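PDB 6NAL: thiol-activated cytolysin from Desulfobulbus propionicus, which is probably a secreted pore-forming toxin of the cholesterol-dependent cytolysin family, assembling on membranes into rings that insert as large beta-barrel pores. Local coordinates for residues V47-K52 and A357-R362; E184-Y189 and E249-S254; E258-G263 and E282-I287; V289-H294 and N302-N307. One frame throughout, in Å; residues are numbered along the deposited sequence.

Overall arrangement
Interaction 1 joins the long strands 44-59 and 349-372. The other three lie between those strands in the chain and follow one another in order. Interaction 2 is about 14 Å from interaction 1, centre to centre, and touches it through S253 and S254. The centres of interactions 2 and 3 are about 10 Å apart, and Q286 O probably bonds to S250 OG. The centres of interactions 3 and 4 are about 14 Å apart, with L306 packed near L284 and I287. Interactions 2 and 4 share one antiparallel sheet through strands 232-250 and 287-294. As in related cytolysins, this sheet and its flanking helices probably rearrange during pore formation.

Interaction 1: V47-K52 and A357-R362; sequences VMTREK and AEKTER
M48 lies obliquely across T360, its non-hydrogen-bonded partner, and across E358, the partner of R50, all on one face of the strand pair. This regular antiparallel pairing of two long strands ties an early strand of the chain to one some 300 residues later. M48 is a selenomethionine, introduced in place of methionine. Its CG is anti to the backbone N (chi1 178°), and the chain then bends. SE comes 3.6 Å from T360 OG1. The terminal CE sits over the flat face of the E358 carboxylate, 3.1 Å from E358 OE1, a very close contact whose exact distance is doubtful. R50 runs alongside E358 and points the same way, with R50 CG 3.9 Å from E358 CG. Their charged ends do not meet: R50 NE is 5.3 Å from E358 OE1, and the two planes are turned 45° apart. On the opposite face, the T49 methyl CG2 presses on K359 CB at 3.5 Å, a tight contact. K359 continues past it to a salt bridge with E361, modelled too short to trust. Beneath the side chains, paired backbone bonds link V47 with E361, T49 with K359 and E51 with A357. Strand 37-41 joins the other edge of strand 44-59, where E37 bonds to M48. Helix 254-264 covers the M48 face through S254, next to E358, and T255 OG1 bonds to T360 N.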
loop_
_atom_site.group_PDB
_atom_site.type_symbol
_atom_site.label_atom_id
_atom_site.label_comp_id
_atom_site.label_asym_id
_atom_site.label_seq_id
_atom_site.Cartn_x
_atom_site.Cartn_y
_atom_site.Cartn_z
ATOM N N VAL A 47 -10.632 -5.788 1.678
ATOM C CA VAL A 47 -10.437 -4.422 2.138
ATOM C C VAL A 47 -10.418 -3.495 0.926
ATOM O O VAL A 47 -9.651 -3.712 -0.026
ATOM C CB VAL A 47 -9.138 -4.280 2.944
ATOM C CG1 VAL A 47 -8.922 -2.828 3.370
ATOM C CG2 VAL A 47 -9.131 -5.186 4.149
HETATM N N MSE A 48 -11.212 -2.432 0.999
HETATM C CA MSE A 48 -11.303 -1.481 -0.080
HETATM C C MSE A 48 -10.878 -0.125 0.431
HETATM O O MSE A 48 -11.469 0.431 1.338
HETATM C CB MSE A 48 -12.700 -1.416 -0.670
HETATM C CG MSE A 48 -12.773 -0.348 -1.788
HETATM SE SE MSE A 48 -14.020 -0.689 -3.235
HETATM C CE MSE A 48 -14.625 1.138 -3.450
ATOM N N THR A 49 -9.835 0.413 -0.185
ATOM C CA THR A 49 -9.276 1.711 0.161
ATOM C C THR A 49 -9.482 2.674 -1.017
ATOM O O THR A 49 -9.554 2.254 -2.174
ATOM C CB THR A 49 -7.793 1.553 0.539
ATOM O OG1 THR A 49 -7.302 2.799 1.046
ATOM C CG2 THR A 49 -6.942 1.079 -0.642
ATOM N N ARG A 50 -9.630 3.964 -0.723
ATOM C CA ARG A 50 -9.954 4.952 -1.735
ATOM C C ARG A 50 -8.986 6.103 -1.626
ATOM O O ARG A 50 -8.585 6.507 -0.539
ATOM C CB ARG A 50 -11.395 5.450 -1.607
ATOM C CG ARG A 50 -12.414 4.408 -2.092
ATOM C CD ARG A 50 -13.851 4.826 -1.828
ATOM N NE ARG A 50 -13.999 5.149 -0.422
ATOM C CZ ARG A 50 -15.100 5.607 0.142
ATOM N NH1 ARG A 50 -16.200 5.817 -0.570
ATOM N NH2 ARG A 50 -15.085 5.848 1.435
ATOM N N GLU A 51 -8.613 6.623 -2.775
ATOM C CA GLU A 51 -7.639 7.691 -2.848
ATOM C C GLU A 51 -8.073 8.693 -3.905
ATOM O O GLU A 51 -8.507 8.320 -4.999
ATOM C CB GLU A 51 -6.273 7.152 -3.194
ATOM C CG GLU A 51 -5.134 8.032 -2.776
ATOM C CD GLU A 51 -3.796 7.470 -3.297
ATOM O OE1 GLU A 51 -3.793 6.439 -4.045
ATOM O OE2 GLU A 51 -2.746 8.071 -2.959
ATOM N N LYS A 52 -7.925 9.952 -3.557
ATOM C CA LYS A 52 -8.229 11.070 -4.411
ATOM C C LYS A 52 -6.989 11.352 -5.237
ATOM O O LYS A 52 -5.901 11.537 -4.667
ATOM C CB LYS A 52 -8.621 12.278 -3.568
ATOM C CG LYS A 52 -9.062 13.478 -4.395
ATOM C CD LYS A 52 -9.664 14.607 -3.535
ATOM C CE LYS A 52 -9.296 15.985 -4.157
ATOM N NZ LYS A 52 -10.352 17.025 -4.161
ATOM N N ALA A 357 -9.603 6.838 -7.049
ATOM C CA ALA A 357 -9.088 5.507 -7.375
ATOM C C ALA A 357 -9.469 4.599 -6.217
ATOM O O ALA A 357 -9.208 4.948 -5.057
ATOM C CB ALA A 357 -7.566 5.490 -7.565
ATOM N N GLU A 358 -10.086 3.450 -6.521
ATOM C CA GLU A 358 -10.456 2.458 -5.507
ATOM C C GLU A 358 -9.591 1.206 -5.586
ATOM O O GLU A 358 -9.537 0.550 -6.622
ATOM C CB GLU A 358 -11.916 2.058 -5.657
ATOM C CG GLU A 358 -12.809 3.260 -5.750
ATOM C CD GLU A 358 -14.268 2.885 -5.969
ATOM O OE1 GLU A 358 -15.159 3.521 -5.330
ATOM O OE2 GLU A 358 -14.500 1.890 -6.704
ATOM N N LYS A 359 -8.916 0.877 -4.493
ATOM C CA LYS A 359 -8.047 -0.295 -4.429
ATOM C C LYS A 359 -8.709 -1.308 -3.506
ATOM O O LYS A 359 -9.049 -0.988 -2.371
ATOM C CB LYS A 359 -6.641 0.044 -3.927
ATOM C CG LYS A 359 -5.774 -1.216 -3.775
ATOM C CD LYS A 359 -4.429 -0.911 -3.158
ATOM C CE LYS A 359 -3.460 -2.088 -3.290
ATOM N NZ LYS A 359 -3.976 -3.254 -4.082
ATOM N N THR A 360 -8.945 -2.491 -4.028
ATOM C CA THR A 360 -9.483 -3.634 -3.325
ATOM C C THR A 360 -8.358 -4.655 -3.208
ATOM O O THR A 360 -7.652 -4.901 -4.189
ATOM C CB THR A 360 -10.651 -4.209 -4.111
ATOM O OG1 THR A 360 -11.716 -3.246 -4.212
ATOM C CG2 THR A 360 -11.125 -5.474 -3.435
ATOM N N GLU A 361 -8.141 -5.180 -1.996
ATOM C CA GLU A 361 -7.251 -6.308 -1.751
ATOM C C GLU A 361 -8.048 -7.439 -1.129
ATOM O O GLU A 361 -8.879 -7.210 -0.247
ATOM C CB GLU A 361 -6.086 -5.965 -0.806
ATOM C CG GLU A 361 -5.059 -5.026 -1.423
ATOM C CD GLU A 361 -3.905 -5.764 -2.114
ATOM O OE1 GLU A 361 -3.737 -5.608 -3.361
ATOM O OE2 GLU A 361 -3.164 -6.482 -1.394
ATOM N N ARG A 362 -7.806 -8.647 -1.602
ATOM C CA ARG A 362 -8.429 -9.847 -1.077
ATOM C C ARG A 362 -7.342 -10.642 -0.363
ATOM O O ARG A 362 -6.270 -10.885 -0.925
ATOM C CB ARG A 362 -9.097 -10.663 -2.194
ATOM C CG ARG A 362 -10.158 -9.894 -3.025
ATOM C CD ARG A 362 -10.769 -10.725 -4.185
ATOM N NE ARG A 362 -11.508 -11.883 -3.674
ATOM C CZ ARG A 362 -12.815 -11.896 -3.445
ATOM N NH1 ARG A 362 -13.544 -10.813 -3.708
ATOM N NH2 ARG A 362 -13.398 -12.994 -2.957
#

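Interaction 2: E184-Y189 and E249-S254; sequences EKKSVY and ESKLSS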
loop_
_atom_site.group_PDB
_atom_site.type_symbol
_atom_site.label_atom_id
_atom_site.label_comp_id
_atom_site.label_asym_id
_atom_site.label_seq_id
_atom_site.Cartn_x
_atom_site.Cartn_y
_atom_site.Cartn_z
ATOM N N GLU A 184 -25.452 1.155 -10.500
ATOM C CA GLU A 184 -25.250 -0.272 -10.303
ATOM C C GLU A 184 -23.870 -0.361 -9.670
ATOM O O GLU A 184 -23.308 0.670 -9.338
ATOM C CB GLU A 184 -25.407 -1.003 -11.614
ATOM C CG GLU A 184 -26.817 -0.827 -12.122
ATOM C CD GLU A 184 -27.128 -1.753 -13.273
ATOM O OE1 GLU A 184 -26.777 -2.954 -13.181
ATOM O OE2 GLU A 184 -27.713 -1.278 -14.276
ATOM N N LYS A 185 -23.277 -1.526 -9.455
ATOM C CA LYS A 185 -21.970 -1.444 -8.806
ATOM C C LYS A 185 -20.812 -1.605 -9.822
ATOM O O LYS A 185 -19.810 -2.243 -9.519
ATOM C CB LYS A 185 -21.878 -2.459 -7.647
ATOM C CG LYS A 185 -21.324 -1.665 -6.416
ATOM C CD LYS A 185 -20.988 -2.611 -5.268
ATOM C CE LYS A 185 -19.665 -3.317 -5.498
ATOM N NZ LYS A 185 -19.278 -4.121 -4.307
ATOM N N LYS A 186 -20.992 -1.117 -11.058
ATOM C CA LYS A 186 -20.135 -1.431 -12.200
ATOM C C LYS A 186 -18.932 -0.494 -12.309
ATOM O O LYS A 186 -18.993 0.691 -11.976
ATOM C CB LYS A 186 -20.976 -1.348 -13.481
ATOM C CG LYS A 186 -21.951 -2.513 -13.735
ATOM C CD LYS A 186 -22.722 -2.298 -15.039
ATOM C CE LYS A 186 -23.896 -3.231 -15.164
ATOM N NZ LYS A 186 -24.806 -2.724 -16.227
ATOM N N SER A 187 -17.837 -1.059 -12.781
ATOM C CA SER A 187 -16.624 -0.355 -13.156
ATOM C C SER A 187 -16.367 -0.530 -14.647
ATOM O O SER A 187 -16.953 -1.412 -15.302
ATOM C CB SER A 187 -15.430 -0.883 -12.356
ATOM O OG SER A 187 -15.145 -2.232 -12.713
ATOM N N VAL A 188 -15.497 0.336 -15.190
ATOM C CA VAL A 188 -15.276 0.398 -16.638
ATOM C C VAL A 188 -13.788 0.453 -16.954
ATOM O O VAL A 188 -13.058 1.294 -16.431
ATOM C CB VAL A 188 -15.984 1.609 -17.282
ATOM C CG1 VAL A 188 -15.757 1.658 -18.775
ATOM C CG2 VAL A 188 -17.481 1.634 -16.966
ATOM N N TYR A 189 -13.354 -0.389 -17.860
ATOM C CA TYR A 189 -12.011 -0.319 -18.390
ATOM C C TYR A 189 -12.034 -0.094 -19.907
ATOM O O TYR A 189 -12.784 -0.743 -20.637
ATOM C CB TYR A 189 -11.298 -1.619 -18.024
ATOM C CG TYR A 189 -9.829 -1.598 -18.257
ATOM C CD1 TYR A 189 -8.973 -1.080 -17.330
ATOM C CD2 TYR A 189 -9.306 -2.073 -19.408
ATOM C CE1 TYR A 189 -7.611 -1.037 -17.540
ATOM C CE2 TYR A 189 -7.919 -2.058 -19.629
ATOM C CZ TYR A 189 -7.084 -1.525 -18.688
ATOM O OH TYR A 189 -5.727 -1.484 -18.899
ATOM N N GLU A 249 -16.908 -3.690 -19.077
ATOM C CA GLU A 249 -17.790 -3.263 -18.004
ATOM C C GLU A 249 -18.096 -4.494 -17.152
ATOM O O GLU A 249 -18.351 -5.587 -17.686
ATOM C CB GLU A 249 -19.077 -2.657 -18.563
ATOM C CG GLU A 249 -19.711 -1.607 -17.661
ATOM C CD GLU A 249 -20.933 -0.903 -18.286
ATOM O OE1 GLU A 249 -22.083 -1.321 -17.995
ATOM O OE2 GLU A 249 -20.745 0.078 -19.051
ATOM N N SER A 250 -18.047 -4.330 -15.829
ATOM C CA SER A 250 -18.164 -5.470 -14.930
ATOM C C SER A 250 -18.698 -5.013 -13.590
ATOM O O SER A 250 -18.506 -3.865 -13.203
ATOM C CB SER A 250 -16.807 -6.137 -14.729
ATOM O OG SER A 250 -16.935 -7.297 -13.953
ATOM N N LYS A 251 -19.349 -5.921 -12.865
ATOM C CA LYS A 251 -19.636 -5.643 -11.461
ATOM C C LYS A 251 -18.450 -5.970 -10.562
ATOM O O LYS A 251 -18.449 -5.559 -9.396
ATOM C CB LYS A 251 -20.906 -6.388 -11.038
ATOM C CG LYS A 251 -22.165 -5.689 -11.563
ATOM C CD LYS A 251 -23.415 -6.354 -11.087
ATOM C CE LYS A 251 -24.423 -5.320 -10.484
ATOM N NZ LYS A 251 -25.758 -5.316 -11.174
ATOM N N LEU A 252 -17.471 -6.735 -11.059
ATOM C CA LEU A 252 -16.187 -6.876 -10.383
ATOM C C LEU A 252 -15.633 -5.538 -9.915
ATOM O O LEU A 252 -16.036 -4.483 -10.415
ATOM C CB LEU A 252 -15.118 -7.491 -11.281
ATOM C CG LEU A 252 -15.329 -8.850 -11.940
ATOM C CD1 LEU A 252 -14.237 -9.196 -12.981
ATOM C CD2 LEU A 252 -15.416 -9.912 -10.847
ATOM N N SER A 253 -14.716 -5.569 -8.952
ATOM C CA SER A 253 -14.048 -4.365 -8.494
ATOM C C SER A 253 -13.113 -3.820 -9.573
ATOM O O SER A 253 -12.611 -4.570 -10.422
ATOM C CB SER A 253 -13.239 -4.690 -7.258
ATOM O OG SER A 253 -12.115 -5.471 -7.645
ATOM N N SER A 254 -12.866 -2.501 -9.513
ATOM C CA SER A 254 -11.888 -1.873 -10.392
ATOM C C SER A 254 -10.585 -2.655 -10.416
ATOM O O SER A 254 -9.966 -2.834 -11.464
ATOM C CB SER A 254 -11.599 -0.445 -9.938
ATOM O OG SER A 254 -12.774 0.179 -9.539
#
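S187 and S250 form an antiparallel hydrogen-bonded pair, with S187 N to S250 O at 2.9 Å and S250 N to S187 O at 3.2 Å. V188 and E249 follow as a non-hydrogen-bonded pair. Here strand 187-202 begins and strand 232-250 ends, at one end of their pairing in the bent central sheet of the cytolysin fold. By analogy with relatives, the helices beside it, 178-183 and 254-264, belong to the two regions that become membrane hairpins. On the outer side four charged residues form a salt-bridge network. K186 reaches out as an extended chain and crosses E249, its CD 3.2 Å from E249 OE1 and its NZ 3.5 Å from the same oxygen. E249 OE1 is thus met by both the aliphatic part and the charged end of the lysine. V188 CG2 packs on E249 CG from the side at 4.0 Å. The K251 chain bends near its end, which brings NZ to E184 OE1 at 3.3 Å, a salt bridge with a weak hydrogen bond. K186 NZ is also a long ion-pair partner of E184, so the network runs from E249 through K186 and E184 to K251. The two lysine ends stay apart. On the other face L257 packs on S187 and S250. S187 OG stands between its own backbone N and carbonyl carbon (chi1 66°) and gives a weak bond to L252 O. The chain then turns into helix 254-264, with S253 OG capping E256 N. S250 OG accepts from L252 N at 3.0 Å, closing an ST turn.

Interaction 3: E258-G263 and E282-I287; sequences ETTIKG and EKLSQI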
loop_
_atom_site.group_PDB
_atom_site.type_symbol
_atom_site.label_atom_id
_atom_site.label_comp_id
_atom_site.label_asym_id
_atom_site.label_seq_id
_atom_site.Cartn_x
_atom_site.Cartn_y
_atom_site.Cartn_z
ATOM N N GLU A 258 -9.254 -4.502 -13.724
ATOM C CA GLU A 258 -7.988 -4.114 -14.349
ATOM C C GLU A 258 -7.004 -5.278 -14.395
ATOM O O GLU A 258 -6.323 -5.485 -15.407
ATOM C CB GLU A 258 -7.400 -2.904 -13.609
ATOM C CG GLU A 258 -6.008 -2.451 -14.085
ATOM C CD GLU A 258 -5.631 -1.035 -13.634
ATOM O OE1 GLU A 258 -5.855 -0.705 -12.440
ATOM O OE2 GLU A 258 -5.098 -0.260 -14.472
ATOM N N THR A 259 -6.908 -6.062 -13.315
ATOM C CA THR A 259 -5.954 -7.163 -13.327
ATOM C C THR A 259 -6.331 -8.245 -14.337
ATOM O O THR A 259 -5.449 -8.848 -14.950
ATOM C CB THR A 259 -5.841 -7.788 -11.937
ATOM O OG1 THR A 259 -5.466 -6.771 -11.008
ATOM C CG2 THR A 259 -4.789 -8.942 -11.948
ATOM N N THR A 260 -7.617 -8.583 -14.428
ATOM C CA THR A 260 -8.054 -9.620 -15.353
ATOM C C THR A 260 -7.782 -9.203 -16.796
ATOM O O THR A 260 -7.200 -9.965 -17.577
ATOM C CB THR A 260 -9.545 -9.925 -15.112
ATOM O OG1 THR A 260 -9.767 -10.125 -13.711
ATOM C CG2 THR A 260 -9.933 -11.232 -15.821
ATOM N N ILE A 261 -8.191 -7.982 -17.157
ATOM C CA ILE A 261 -7.962 -7.488 -18.507
ATOM C C ILE A 261 -6.473 -7.321 -18.786
ATOM O O ILE A 261 -6.031 -7.449 -19.937
ATOM C CB ILE A 261 -8.680 -6.139 -18.743
ATOM C CG1 ILE A 261 -10.168 -6.208 -18.483
ATOM C CG2 ILE A 261 -8.428 -5.623 -20.200
ATOM C CD1 ILE A 261 -10.779 -7.401 -19.126
ATOM N N LYS A 262 -5.694 -6.892 -17.789
ATOM C CA LYS A 262 -4.281 -6.631 -18.069
ATOM C C LYS A 262 -3.531 -7.920 -18.346
ATOM O O LYS A 262 -2.457 -7.886 -18.948
ATOM C CB LYS A 262 -3.614 -5.873 -16.913
ATOM C CG LYS A 262 -3.698 -4.351 -17.026
ATOM C CD LYS A 262 -2.372 -3.661 -16.753
ATOM C CE LYS A 262 -2.438 -2.158 -17.028
ATOM N NZ LYS A 262 -3.217 -1.381 -15.989
ATOM N N GLY A 263 -4.102 -9.051 -17.979
ATOM C CA GLY A 263 -3.403 -10.295 -18.173
ATOM C C GLY A 263 -3.915 -11.059 -19.373
ATOM O O GLY A 263 -3.292 -12.018 -19.840
ATOM N N GLU A 282 -14.749 -17.708 -14.378
ATOM C CA GLU A 282 -15.939 -17.121 -13.760
ATOM C C GLU A 282 -15.772 -15.618 -13.549
ATOM O O GLU A 282 -16.769 -14.886 -13.522
ATOM C CB GLU A 282 -16.275 -17.807 -12.445
ATOM C CG GLU A 282 -17.514 -17.252 -11.764
ATOM C CD GLU A 282 -17.132 -16.273 -10.657
ATOM O OE1 GLU A 282 -15.910 -16.121 -10.425
ATOM O OE2 GLU A 282 -18.026 -15.657 -10.019
ATOM N N LYS A 283 -14.532 -15.128 -13.437
ATOM C CA LYS A 283 -14.305 -13.689 -13.541
ATOM C C LYS A 283 -14.668 -13.202 -14.936
ATOM O O LYS A 283 -15.563 -12.371 -15.100
ATOM C CB LYS A 283 -12.848 -13.348 -13.236
ATOM C CG LYS A 283 -12.437 -13.451 -11.787
ATOM C CD LYS A 283 -11.005 -12.941 -11.551
ATOM C CE LYS A 283 -10.615 -13.085 -10.068
ATOM N NZ LYS A 283 -10.403 -14.507 -9.634
ATOM N N LEU A 284 -13.989 -13.747 -15.957
ATOM C CA LEU A 284 -14.241 -13.387 -17.354
ATOM C C LEU A 284 -15.717 -13.395 -17.712
ATOM O O LEU A 284 -16.192 -12.521 -18.449
ATOM C CB LEU A 284 -13.535 -14.358 -18.283
ATOM C CG LEU A 284 -12.049 -14.422 -18.028
ATOM C CD1 LEU A 284 -11.441 -15.662 -18.668
ATOM C CD2 LEU A 284 -11.414 -13.181 -18.561
ATOM N N SER A 285 -16.457 -14.387 -17.220
ATOM C CA SER A 285 -17.877 -14.483 -17.533
ATOM C C SER A 285 -18.636 -13.268 -17.051
ATOM O O SER A 285 -19.752 -13.021 -17.504
ATOM C CB SER A 285 -18.457 -15.737 -16.887
ATOM O OG SER A 285 -18.286 -15.685 -15.475
ATOM N N GLN A 286 -18.066 -12.520 -16.121
ATOM C CA GLN A 286 -18.710 -11.354 -15.551
ATOM C C GLN A 286 -18.344 -10.081 -16.279
ATOM O O GLN A 286 -18.707 -9.002 -15.818
ATOM C CB GLN A 286 -18.319 -11.219 -14.076
ATOM C CG GLN A 286 -19.059 -12.175 -13.145
ATOM C CD GLN A 286 -18.424 -12.248 -11.780
ATOM O OE1 GLN A 286 -17.716 -13.201 -11.501
ATOM N NE2 GLN A 286 -18.676 -11.252 -10.919
ATOM N N ILE A 287 -17.596 -10.173 -17.372
ATOM C CA ILE A 287 -17.116 -9.002 -18.106
ATOM C C ILE A 287 -17.837 -8.916 -19.446
ATOM O O ILE A 287 -17.708 -9.805 -20.296
ATOM C CB ILE A 287 -15.589 -9.054 -18.278
ATOM C CG1 ILE A 287 -14.944 -9.184 -16.888
ATOM C CG2 ILE A 287 -15.079 -7.818 -18.973
ATOM C CD1 ILE A 287 -13.426 -9.295 -16.890
#
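T260 and I261 meet L284 and I287 through methyl groups, and no ring or amide of either segment takes part in the touching. The flat groups are neighbours: the Y189 ring touches I261, and the F248 side chain touches both I261 and I287. These residues come from strands 187-202 and 232-250, so the isoleucine pair rests on the central sheet. The contact joins helix 254-264 to the end of helix 279-284 and the turn after it. Both probably correspond to the helical region that, in related cytolysins, unfolds into the second membrane hairpin. A type I turn from L284 to I287 swings the chain from the helix into strand 287-294. The turn puts L284 and I287 side by side against T260 of helix 254-264. The T260 methyl CG2 is the centre of the contact. It lies 3.7 Å from L284 CD2 and 4.1 Å from I287 CD1, so it touches both side chains. With CG2 anti to the backbone N, the methyl goes out toward the turn, while OG1 (chi1 -49°) lies back beside the helix. I261 CD1 meets I287 CD1 at 3.9 Å, end methyl to end methyl, the two chains crossing at a slant. Packing is mostly apolar, and four of the five touching residues are buried. L284 is also covered by I272, and I287 by L257. K283 lies at the border: its aliphatic CD passes T260 OG1, while its end leads away. The buried hydroxyl is satisfied within its own helix, T260 OG1 being hydrogen-bonded to the backbone oxygen of E256.

Interaction 4: V289-H294 and N302-N307; sequences VSIVVH and NGLSLN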
loop_
_atom_site.group_PDB
_atom_site.type_symbol
_atom_site.label_atom_id
_atom_site.label_comp_id
_atom_site.label_asym_id
_atom_site.label_seq_id
_atom_site.Cartn_x
_atom_site.Cartn_y
_atom_site.Cartn_z
ATOM N N VAL A 289 -18.210 -7.093 -23.045
ATOM C CA VAL A 289 -17.337 -6.421 -24.005
ATOM C C VAL A 289 -18.178 -5.667 -25.030
ATOM O O VAL A 289 -19.190 -6.176 -25.520
ATOM C CB VAL A 289 -16.403 -7.422 -24.711
ATOM C CG1 VAL A 289 -15.379 -6.669 -25.548
ATOM C CG2 VAL A 289 -15.748 -8.351 -23.712
ATOM N N SER A 290 -17.761 -4.450 -25.341
ATOM C CA SER A 290 -18.361 -3.643 -26.388
ATOM C C SER A 290 -17.227 -3.106 -27.223
ATOM O O SER A 290 -16.167 -2.817 -26.692
ATOM C CB SER A 290 -19.159 -2.506 -25.839
ATOM O OG SER A 290 -20.298 -3.041 -25.214
ATOM N N ILE A 291 -17.464 -2.957 -28.515
ATOM C CA ILE A 291 -16.426 -2.545 -29.450
ATOM C C ILE A 291 -16.991 -1.615 -30.498
ATOM O O ILE A 291 -18.053 -1.859 -31.077
ATOM C CB ILE A 291 -15.784 -3.744 -30.155
ATOM C CG1 ILE A 291 -15.197 -4.673 -29.113
ATOM C CG2 ILE A 291 -14.776 -3.258 -31.109
ATOM C CD1 ILE A 291 -14.594 -5.890 -29.747
ATOM N N VAL A 292 -16.245 -0.575 -30.784
ATOM C CA VAL A 292 -16.587 0.319 -31.859
ATOM C C VAL A 292 -15.355 0.497 -32.729
ATOM O O VAL A 292 -14.238 0.698 -32.235
ATOM C CB VAL A 292 -17.125 1.668 -31.340
ATOM C CG1 VAL A 292 -16.167 2.262 -30.433
ATOM C CG2 VAL A 292 -17.375 2.624 -32.469
ATOM N N VAL A 293 -15.576 0.436 -34.034
ATOM C CA VAL A 293 -14.527 0.550 -35.022
ATOM C C VAL A 293 -14.883 1.721 -35.942
ATOM O O VAL A 293 -15.994 1.783 -36.469
ATOM C CB VAL A 293 -14.373 -0.764 -35.808
ATOM C CG1 VAL A 293 -13.466 -0.506 -37.030
ATOM C CG2 VAL A 293 -13.829 -1.915 -34.910
ATOM N N HIS A 294 -13.933 2.616 -36.171
ATOM C CA HIS A 294 -14.205 3.911 -36.801
ATOM C C HIS A 294 -13.051 4.218 -37.753
ATOM O O HIS A 294 -11.886 4.185 -37.340
ATOM C CB HIS A 294 -14.371 4.969 -35.694
ATOM C CG HIS A 294 -14.701 6.339 -36.184
ATOM N ND1 HIS A 294 -14.212 7.484 -35.583
ATOM C CD2 HIS A 294 -15.479 6.751 -37.203
ATOM C CE1 HIS A 294 -14.656 8.540 -36.234
ATOM N NE2 HIS A 294 -15.416 8.122 -37.229
ATOM N N ASN A 302 -21.661 -5.525 -29.560
ATOM C CA ASN A 302 -22.097 -5.488 -28.172
ATOM C C ASN A 302 -22.329 -6.921 -27.737
ATOM O O ASN A 302 -22.554 -7.802 -28.564
ATOM C CB ASN A 302 -23.395 -4.687 -27.998
ATOM C CG ASN A 302 -23.221 -3.208 -28.281
ATOM O OD1 ASN A 302 -22.400 -2.543 -27.647
ATOM N ND2 ASN A 302 -24.009 -2.671 -29.231
ATOM N N GLY A 303 -22.255 -7.171 -26.440
ATOM C CA GLY A 303 -22.680 -8.466 -25.943
ATOM C C GLY A 303 -21.720 -9.607 -26.151
ATOM O O GLY A 303 -22.123 -10.770 -26.049
ATOM N N LEU A 304 -20.460 -9.321 -26.424
ATOM C CA LEU A 304 -19.493 -10.386 -26.558
ATOM C C LEU A 304 -18.953 -10.805 -25.188
ATOM O O LEU A 304 -19.012 -10.054 -24.197
ATOM C CB LEU A 304 -18.367 -9.926 -27.473
ATOM C CG LEU A 304 -18.721 -9.743 -28.959
ATOM C CD1 LEU A 304 -19.961 -8.922 -29.156
ATOM C CD2 LEU A 304 -17.537 -9.087 -29.604
ATOM N N SER A 305 -18.429 -12.036 -25.151
ATOM C CA SER A 305 -17.883 -12.615 -23.926
ATOM C C SER A 305 -16.506 -13.243 -24.118
ATOM O O SER A 305 -16.190 -13.834 -25.151
ATOM C CB SER A 305 -18.773 -13.695 -23.357
ATOM O OG SER A 305 -18.022 -14.511 -22.490
ATOM N N LEU A 306 -15.697 -13.135 -23.094
ATOM C CA LEU A 306 -14.348 -13.646 -23.168
ATOM C C LEU A 306 -14.225 -15.110 -22.777
ATOM O O LEU A 306 -13.120 -15.650 -22.843
ATOM C CB LEU A 306 -13.456 -12.818 -22.268
ATOM C CG LEU A 306 -13.711 -11.330 -22.466
ATOM C CD1 LEU A 306 -14.456 -10.760 -21.265
ATOM C CD2 LEU A 306 -12.375 -10.665 -22.675
ATOM N N ASN A 307 -15.294 -15.765 -22.336
ATOM C CA ASN A 307 -15.198 -17.214 -22.190
ATOM C C ASN A 307 -15.007 -17.865 -23.552
ATOM O O ASN A 307 -14.080 -18.661 -23.749
ATOM C CB ASN A 307 -16.437 -17.765 -21.502
ATOM C CG ASN A 307 -16.445 -17.469 -20.018
ATOM O OD1 ASN A 307 -17.503 -17.225 -19.428
ATOM N ND2 ASN A 307 -15.256 -17.471 -19.402
#
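V289 packs against L304 and L306 on the tight side of this contact. Its CG2 meets L306 CD1 at 3.7 Å, the two side chains crossing at about a right angle. V289 CB also faces L304 CB at 4.2 Å. Helix 309-320 covers this side, with I315 on V289 and I291, while I272 lies on L306. The backbone tie is slack: V289 N to L304 O is 3.3 Å, with the donor tilted 29° from the carbonyl plane. G303 and L304 both face V289, a G1 beta bulge, and G303 holds the positive phi (77°) of such a bulge. The hairpin of strands 287-294 and 299-305 lies at one side of the central sheet. In related cytolysins the matching short strand must leave its neighbour before monomers can join edge to edge, and this pair probably behaves alike. The loose side is at N302 and G303, which are exposed and touch a crystal neighbour. There the N302 side chain, its CG beside the backbone N (chi1 -67°), turns back toward S290. The distance from S290 OG to N302 OD1 is 3.3 Å, a bond that is not settled.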